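PDB 1Y7R: hypothetical protein SA2161 from Staphylococcus aureus, which is of unknown function but, as a member of the GNAT family, probably transfers an acetyl group from acetyl-coenzyme A to an acceptor not yet identified. Local coordinates for residues A[90-93]-A[94-98]; A[12-15]-A[16-20]; A[83-86]-A[87-91]. The protein carries 4 engineered substitutions. All coordinates share one frame; numbering follows the deposited sequence.

Contacts 3 and 1 follow one another along helix 80-95, the crossover helix between strands 63-71 and 101-107; they share Lys90 and Tyr91, and their centres are about 11 Å apart. In GNAT enzymes the N-terminal end of this helix usually receives the pyrophosphate of acetyl-coenzyme A; contact 3 lies nearer that end, while contact 1 is the far, C-terminal turn, beside the second subunit. Contact 2, on helix 11-20, sits on the opposite side of the chain's centre, about 28 Å from contact 1 and 20 Å from contact 3 between centres. A phosphate, probably from the crystallisation liquor, lies about 3 Å from the Glu12 side chain.

Contact 1. Residues A[90-93]-A[94-98]; sequences KYIK and NVSVE
Val95 lies one turn after Tyr91 and brings its two methyls obliquely against the ring. Val95 CB lies 4.1 Å from both Tyr91 O and Ile92 O. CG1 then passes Tyr91 O and reaches ring carbon CE2. CG2 sits between the backbone N and the carbonyl carbon of its own residue (chi1 -56°, measured to CG1), which turns it back into the helix, 3.4 Å from Ile92 O and 4.0 Å from Tyr91 CE1. The ring itself stacks on Phe40. This is the last turn of helix 80-95, the crossover helix of a beta-alpha-beta unit in the GNAT fold, and its bonding is already loosening: Asn94 N makes only weak bonds to Lys90 O and Tyr91 O, and Val95 N a weak one to Tyr91 O. Ile92 O takes the two stronger bonds of the turn. Ser96 N reaches it at 2.7 Å, nearly in line with the carbonyl, whereas Val95 N comes in at 3.0 Å from above the carbonyl plane. Ile92 CG2 also lies 4.0 Å from the Ser96 CB methylene. Tyr133 of the second subunit packs on both Ile92 and Ser96, and Lys33 NZ of that subunit hydrogen-bonds Val95 O.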
loop_
_atom_site.group_PDB
_atom_site.type_symbol
_atom_site.label_atom_id
_atom_site.label_comp_id
_atom_site.label_asym_id
_atom_site.label_seq_id
_atom_site.Cartn_x
_atom_site.Cartn_y
_atom_site.Cartn_z
ATOM N N LYS A 90 -12.254 11.958 0.250
ATOM C CA LYS A 90 -13.208 12.092 1.357
ATOM C C LYS A 90 -13.061 11.050 2.485
ATOM O O LYS A 90 -13.054 11.408 3.679
ATOM C CB LYS A 90 -14.633 12.151 0.799
ATOM C CG LYS A 90 -15.687 12.346 1.868
ATOM C CD LYS A 90 -17.031 12.689 1.240
ATOM C CE LYS A 90 -17.309 14.167 1.443
ATOM N NZ LYS A 90 -16.035 14.957 1.478
ATOM N N TYR A 91 -12.933 9.777 2.114
ATOM C CA TYR A 91 -12.679 8.707 3.085
ATOM C C TYR A 91 -11.377 8.973 3.849
ATOM O O TYR A 91 -11.341 8.955 5.079
ATOM C CB TYR A 91 -12.641 7.335 2.396
ATOM C CG TYR A 91 -12.085 6.325 3.349
ATOM C CD1 TYR A 91 -10.750 5.956 3.287
ATOM C CD2 TYR A 91 -12.863 5.849 4.401
ATOM C CE1 TYR A 91 -10.206 5.068 4.222
ATOM C CE2 TYR A 91 -12.333 4.948 5.321
ATOM C CZ TYR A 91 -11.010 4.585 5.230
ATOM O OH TYR A 91 -10.468 3.697 6.144
ATOM N N ILE A 92 -10.305 9.257 3.118
ATOM C CA ILE A 92 -8.993 9.419 3.770
ATOM C C ILE A 92 -8.981 10.662 4.680
ATOM O O ILE A 92 -8.460 10.598 5.795
ATOM C CB ILE A 92 -7.856 9.453 2.743
ATOM C CG1 ILE A 92 -7.783 8.098 2.009
ATOM C CG2 ILE A 92 -6.519 9.758 3.451
ATOM C CD1 ILE A 92 -6.805 8.073 0.802
ATOM N N LYS A 93 -9.631 11.745 4.244
ATOM C CA LYS A 93 -9.709 12.972 5.061
ATOM C C LYS A 93 -10.354 12.708 6.418
ATOM O O LYS A 93 -9.969 13.337 7.417
ATOM C CB LYS A 93 -10.459 14.086 4.302
ATOM C CG LYS A 93 -10.785 15.359 5.131
ATOM C CD LYS A 93 -12.150 15.963 4.752
ATOM C CE LYS A 93 -13.294 14.918 4.874
ATOM N NZ LYS A 93 -14.669 15.504 4.982
ATOM N N ASN A 94 -11.318 11.800 6.475
ATOM C CA ASN A 94 -12.036 11.560 7.716
ATOM C C ASN A 94 -11.269 10.634 8.677
ATOM O O ASN A 94 -11.643 10.503 9.840
ATOM C CB ASN A 94 -13.458 11.028 7.476
ATOM C CG ASN A 94 -14.475 12.124 7.061
ATOM O OD1 ASN A 94 -14.474 12.617 5.909
ATOM N ND2 ASN A 94 -15.388 12.465 7.987
ATOM N N VAL A 95 -10.205 10.004 8.187
ATOM C CA VAL A 95 -9.378 9.090 9.011
ATOM C C VAL A 95 -7.915 9.547 9.208
ATOM O O VAL A 95 -7.239 9.136 10.161
ATOM C CB VAL A 95 -9.448 7.628 8.488
ATOM C CG1 VAL A 95 -10.899 7.150 8.414
ATOM C CG2 VAL A 95 -8.778 7.489 7.121
ATOM N N SER A 96 -7.437 10.408 8.318
ATOM C CA SER A 96 -6.046 10.864 8.329
ATOM C C SER A 96 -5.774 11.878 9.455
ATOM O O SER A 96 -6.661 12.596 9.867
ATOM C CB SER A 96 -5.735 11.491 6.983
ATOM O OG SER A 96 -4.406 11.235 6.622
ATOM N N VAL A 97 -4.540 11.897 9.951
ATOM C CA VAL A 97 -4.072 12.879 10.922
ATOM C C VAL A 97 -2.732 13.465 10.434
ATOM O O VAL A 97 -2.144 12.979 9.454
ATOM C CB VAL A 97 -3.893 12.281 12.327
ATOM C CG1 VAL A 97 -5.239 11.866 12.898
ATOM C CG2 VAL A 97 -2.922 11.095 12.334
ATOM N N GLU A 98 -2.229 14.498 11.117
ATOM C CA GLU A 98 -0.877 14.984 10.825
ATOM C C GLU A 98 0.073 13.787 10.777
ATOM O O GLU A 98 0.050 12.939 11.695
ATOM C CB GLU A 98 -0.394 15.980 11.897
ATOM C CG GLU A 98 1.153 16.223 11.934
ATOM C CD GLU A 98 1.636 16.902 13.223
ATOM O OE1 GLU A 98 0.821 17.178 14.147
ATOM O OE2 GLU A 98 2.853 17.156 13.325
#

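Contact 2. Residues A[12-15]-A[16-20]; sequences EDYC and ALRIN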
loop_
_atom_site.group_PDB
_atom_site.type_symbol
_atom_site.label_atom_id
_atom_site.label_comp_id
_atom_site.label_asym_id
_atom_site.label_seq_id
_atom_site.Cartn_x
_atom_site.Cartn_y
_atom_site.Cartn_z
ATOM N N GLU A 12 -16.985 -11.125 -10.379
ATOM C CA GLU A 12 -17.080 -10.953 -11.819
ATOM C C GLU A 12 -16.942 -9.496 -12.225
ATOM O O GLU A 12 -16.179 -9.201 -13.141
ATOM C CB GLU A 12 -18.395 -11.520 -12.377
ATOM C CG GLU A 12 -18.567 -11.201 -13.877
ATOM C CD GLU A 12 -19.592 -12.055 -14.562
ATOM O OE1 GLU A 12 -20.380 -12.728 -13.864
ATOM O OE2 GLU A 12 -19.623 -12.050 -15.809
ATOM N N ASP A 13 -17.661 -8.589 -11.554
ATOM C CA ASP A 13 -17.655 -7.155 -11.928
ATOM C C ASP A 13 -16.240 -6.573 -11.749
ATOM O O ASP A 13 -15.741 -5.822 -12.599
ATOM C CB ASP A 13 -18.659 -6.354 -11.090
ATOM C CG ASP A 13 -20.083 -6.454 -11.605
ATOM O OD1 ASP A 13 -20.981 -5.904 -10.918
ATOM O OD2 ASP A 13 -20.312 -7.029 -12.698
ATOM N N TYR A 14 -15.592 -6.942 -10.647
ATOM C CA TYR A 14 -14.243 -6.497 -10.344
ATOM C C TYR A 14 -13.277 -6.931 -11.429
ATOM O O TYR A 14 -12.548 -6.121 -11.994
ATOM C CB TYR A 14 -13.792 -7.015 -8.971
ATOM C CG TYR A 14 -12.323 -6.788 -8.673
ATOM C CD1 TYR A 14 -11.902 -5.592 -8.123
ATOM C CD2 TYR A 14 -11.358 -7.788 -8.902
ATOM C CE1 TYR A 14 -10.574 -5.354 -7.820
ATOM C CE2 TYR A 14 -10.012 -7.553 -8.612
ATOM C CZ TYR A 14 -9.624 -6.334 -8.081
ATOM O OH TYR A 14 -8.295 -6.090 -7.785
ATOM N N CYS A 15 -13.257 -8.235 -11.703
ATOM C CA CYS A 15 -12.318 -8.770 -12.665
ATOM C C CYS A 15 -12.594 -8.143 -14.040
ATOM O O CYS A 15 -11.658 -7.780 -14.776
ATOM C CB CYS A 15 -12.466 -10.289 -12.729
ATOM S SG CYS A 15 -11.818 -11.086 -11.233
ATOM N N ALA A 16 -13.880 -8.011 -14.374
ATOM C CA ALA A 16 -14.314 -7.468 -15.657
ATOM C C ALA A 16 -13.928 -6.012 -15.814
ATOM O O ALA A 16 -13.510 -5.568 -16.903
ATOM C CB ALA A 16 -15.822 -7.621 -15.837
ATOM N N LEU A 17 -14.037 -5.272 -14.724
ATOM C CA LEU A 17 -13.667 -3.868 -14.770
ATOM C C LEU A 17 -12.174 -3.687 -14.978
ATOM O O LEU A 17 -11.764 -2.871 -15.811
ATOM C CB LEU A 17 -14.186 -3.121 -13.553
ATOM C CG LEU A 17 -13.823 -1.649 -13.494
ATOM C CD1 LEU A 17 -14.349 -0.893 -14.732
ATOM C CD2 LEU A 17 -14.399 -1.078 -12.190
ATOM N N ARG A 18 -11.353 -4.441 -14.249
ATOM C CA ARG A 18 -9.906 -4.459 -14.487
ATOM C C ARG A 18 -9.563 -4.686 -15.965
ATOM O O ARG A 18 -8.833 -3.921 -16.570
ATOM C CB ARG A 18 -9.253 -5.576 -13.655
ATOM C CG ARG A 18 -8.876 -5.182 -12.249
ATOM C CD ARG A 18 -7.504 -5.874 -11.918
ATOM N NE ARG A 18 -6.742 -5.124 -10.943
ATOM C CZ ARG A 18 -5.478 -4.746 -11.037
ATOM N NH1 ARG A 18 -4.695 -5.085 -12.064
ATOM N NH2 ARG A 18 -4.986 -4.042 -10.045
ATOM N N ILE A 19 -10.090 -5.754 -16.548
ATOM C CA ILE A 19 -9.768 -6.055 -17.948
ATOM C C ILE A 19 -10.210 -4.941 -18.903
ATOM O O ILE A 19 -9.456 -4.499 -19.825
ATOM C CB ILE A 19 -10.367 -7.427 -18.323
ATOM C CG1 ILE A 19 -9.508 -8.504 -17.647
ATOM C CG2 ILE A 19 -10.427 -7.631 -19.852
ATOM C CD1 ILE A 19 -10.229 -9.828 -17.512
ATOM N N ASN A 20 -11.420 -4.472 -18.696
ATOM C CA ASN A 20 -11.971 -3.471 -19.595
ATOM C C ASN A 20 -11.496 -2.058 -19.349
ATOM O O ASN A 20 -11.770 -1.171 -20.169
ATOM C CB ASN A 20 -13.474 -3.570 -19.614
ATOM C CG ASN A 20 -13.919 -4.765 -20.398
ATOM O OD1 ASN A 20 -13.891 -4.733 -21.627
ATOM N ND2 ASN A 20 -14.226 -5.850 -19.719
#
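Tyr14 and Arg18 run side by side off helix 11-20, one turn apart and pointing the same way. Tyr14 has its CG opposite the backbone N (chi1 171°), which sends the phenol outward from the helix, on the flank where Arg18 emerges one turn later. Arg18 starts differently: its CG is opposite the carbonyl carbon, and that places the CG methylene over one face of the tyrosine ring. A bend at chi2 (-142°) then carries the chain out beside the phenol, with Arg18 NE 3.6 Å from Tyr14 OH and the guanidinium plane turned 45° from the ring. The two polar ends converge on one carboxylate, which links them: Tyr14 OH hydrogen-bonds Asp68 OD2, and Arg18 NH2 forms a salt bridge with Asp68 OD1. Underneath, the backbone is regular alpha-helix. Arg18 N meets Tyr14 O at 3.1 Å in an almost straight bond, and Leu17 N meets Asp13 O at 2.8 Å. At the end of the helix Asn20 folds back on the preceding turn, so that ND2 reaches Ala16 O at 2.9 Å. The Asn20 backbone N approaches the same oxygen from the opposite face of its plane, and the carbonyl is held twice. Helix 11-20 belongs to the GNAT-family domain, where it packs on the sheet beside helix 28-34. Leu17 faces strand 49-58, resting on Leu50 and Met53. Tyr14 and Cys15 meet Ala31 of helix 28-34, and Asp68 ties the Tyr14-Arg18 pair to strand 63-71.

Contact 3. Residues A[83-86]-A[87-91]; sequences LIME and HIMKY
Met89 N gives its hydrogen to Met85 O at 2.8 Å, the shortest of four backbone bonds between 83-86 and 87-91 in helix 80-95. Both residues are selenomethionines, and their side chains run alongside each other until the methyls meet, Met85 CE to Met89 CE at 3.7 Å. Bends at chi2 and chi3 (-60° and -68°) turn the end of Met85 towards Met89 and bring its CE 4.1 Å from Met89 SE as well. On the next flank Ile84 CG2 packs 3.9 Å from Ile88 CD1. His87 uses a different flank. Its CG stands opposite the carbonyl carbon (chi1 -73°), so the imidazole lies back against the preceding turn with CD2 3.1 Å from Leu83 O, a close C-H contact at the ring edge, in the ring plane. The hydrogen bond to this oxygen comes from the backbone, His87 N. Leu83 CD1 touches the same side of the imidazole, 3.9 Å from NE2. At the other nitrogen, ND1 is hydrogen-bonded to Tyr6 OH. Ile84 and Ile88 reach strand 63-71 of the beta-alpha-beta unit, while Met85 packs on Leu113 and Tyr114 of helix 110-115. The chemistry thus divides by flank: apolar chains bury the helix against sheet and neighbouring helix, and the hydrogen bond from ND1 to Tyr6, with Leu83 O close to the CD2 edge, probably restrains the histidine ring's rotation.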
loop_
_atom_site.group_PDB
_atom_site.type_symbol
_atom_site.label_atom_id
_atom_site.label_comp_id
_atom_site.label_asym_id
_atom_site.label_seq_id
_atom_site.Cartn_x
_atom_site.Cartn_y
_atom_site.Cartn_z
ATOM N N LEU A 83 -14.125 11.506 -10.159
ATOM C CA LEU A 83 -15.229 11.198 -9.239
ATOM C C LEU A 83 -14.838 10.136 -8.182
ATOM O O LEU A 83 -15.050 10.320 -6.965
ATOM C CB LEU A 83 -16.474 10.789 -10.050
ATOM C CG LEU A 83 -17.744 10.620 -9.176
ATOM C CD1 LEU A 83 -18.111 11.868 -8.374
ATOM C CD2 LEU A 83 -18.873 10.273 -10.076
ATOM N N ILE A 84 -14.219 9.059 -8.655
ATOM C CA ILE A 84 -13.652 8.022 -7.779
ATOM C C ILE A 84 -12.683 8.637 -6.748
ATOM O O ILE A 84 -12.808 8.426 -5.533
ATOM C CB ILE A 84 -12.992 6.936 -8.634
ATOM C CG1 ILE A 84 -14.095 6.109 -9.314
ATOM C CG2 ILE A 84 -12.075 6.034 -7.783
ATOM C CD1 ILE A 84 -13.643 5.311 -10.536
HETATM N N MSE A 85 -11.756 9.442 -7.237
HETATM C CA MSE A 85 -10.745 10.040 -6.359
HETATM C C MSE A 85 -11.380 10.986 -5.349
HETATM O O MSE A 85 -10.938 11.016 -4.215
HETATM C CB MSE A 85 -9.669 10.763 -7.176
HETATM C CG MSE A 85 -8.664 9.871 -7.868
HETATM SE SE MSE A 85 -7.659 8.733 -6.563
HETATM C CE MSE A 85 -6.636 10.154 -5.681
ATOM N N GLU A 86 -12.409 11.755 -5.737
ATOM C CA GLU A 86 -13.079 12.633 -4.789
ATOM C C GLU A 86 -13.641 11.818 -3.622
ATOM O O GLU A 86 -13.514 12.199 -2.457
ATOM C CB GLU A 86 -14.204 13.436 -5.478
ATOM C CG GLU A 86 -13.688 14.539 -6.407
ATOM C CD GLU A 86 -13.164 15.778 -5.628
ATOM O OE1 GLU A 86 -12.888 15.660 -4.410
ATOM O OE2 GLU A 86 -13.054 16.872 -6.233
ATOM N N HIS A 87 -14.254 10.680 -3.921
ATOM C CA HIS A 87 -14.803 9.840 -2.831
ATOM C C HIS A 87 -13.707 9.180 -1.984
ATOM O O HIS A 87 -13.790 9.157 -0.736
ATOM C CB HIS A 87 -15.807 8.854 -3.412
ATOM C CG HIS A 87 -17.093 9.510 -3.808
ATOM N ND1 HIS A 87 -18.149 9.653 -2.930
ATOM C CD2 HIS A 87 -17.460 10.147 -4.947
ATOM C CE1 HIS A 87 -19.136 10.295 -3.534
ATOM N NE2 HIS A 87 -18.744 10.611 -4.757
ATOM N N ILE A 88 -12.632 8.746 -2.640
ATOM C CA ILE A 88 -11.476 8.219 -1.906
ATOM C C ILE A 88 -10.854 9.282 -0.995
ATOM O O ILE A 88 -10.546 9.011 0.179
ATOM C CB ILE A 88 -10.436 7.628 -2.890
ATOM C CG1 ILE A 88 -10.969 6.325 -3.464
ATOM C CG2 ILE A 88 -9.083 7.416 -2.223
ATOM C CD1 ILE A 88 -10.059 5.757 -4.506
HETATM N N MSE A 89 -10.705 10.499 -1.516
HETATM C CA MSE A 89 -10.065 11.576 -0.731
HETATM C C MSE A 89 -10.937 12.010 0.440
HETATM O O MSE A 89 -10.411 12.396 1.503
HETATM C CB MSE A 89 -9.686 12.772 -1.612
HETATM C CG MSE A 89 -8.558 12.491 -2.604
HETATM SE SE MSE A 89 -6.959 11.604 -1.809
HETATM C CE MSE A 89 -7.424 9.834 -2.031
ATOM N N LYS A 90 -12.254 11.958 0.250
ATOM C CA LYS A 90 -13.208 12.092 1.357
ATOM C C LYS A 90 -13.061 11.050 2.485
ATOM O O LYS A 90 -13.054 11.408 3.679
ATOM C CB LYS A 90 -14.633 12.151 0.799
ATOM C CG LYS A 90 -15.687 12.346 1.868
ATOM C CD LYS A 90 -17.031 12.689 1.240
ATOM C CE LYS A 90 -17.309 14.167 1.443
ATOM N NZ LYS A 90 -16.035 14.957 1.478
ATOM N N TYR A 91 -12.933 9.777 2.114
ATOM C CA TYR A 91 -12.679 8.707 3.085
ATOM C C TYR A 91 -11.377 8.973 3.849
ATOM O O TYR A 91 -11.341 8.955 5.079
ATOM C CB TYR A 91 -12.641 7.335 2.396
ATOM C CG TYR A 91 -12.085 6.325 3.349
ATOM C CD1 TYR A 91 -10.750 5.956 3.287
ATOM C CD2 TYR A 91 -12.863 5.849 4.401
ATOM C CE1 TYR A 91 -10.206 5.068 4.222
ATOM C CE2 TYR A 91 -12.333 4.948 5.321
ATOM C CZ TYR A 91 -11.010 4.585 5.230
ATOM O OH TYR A 91 -10.468 3.697 6.144
#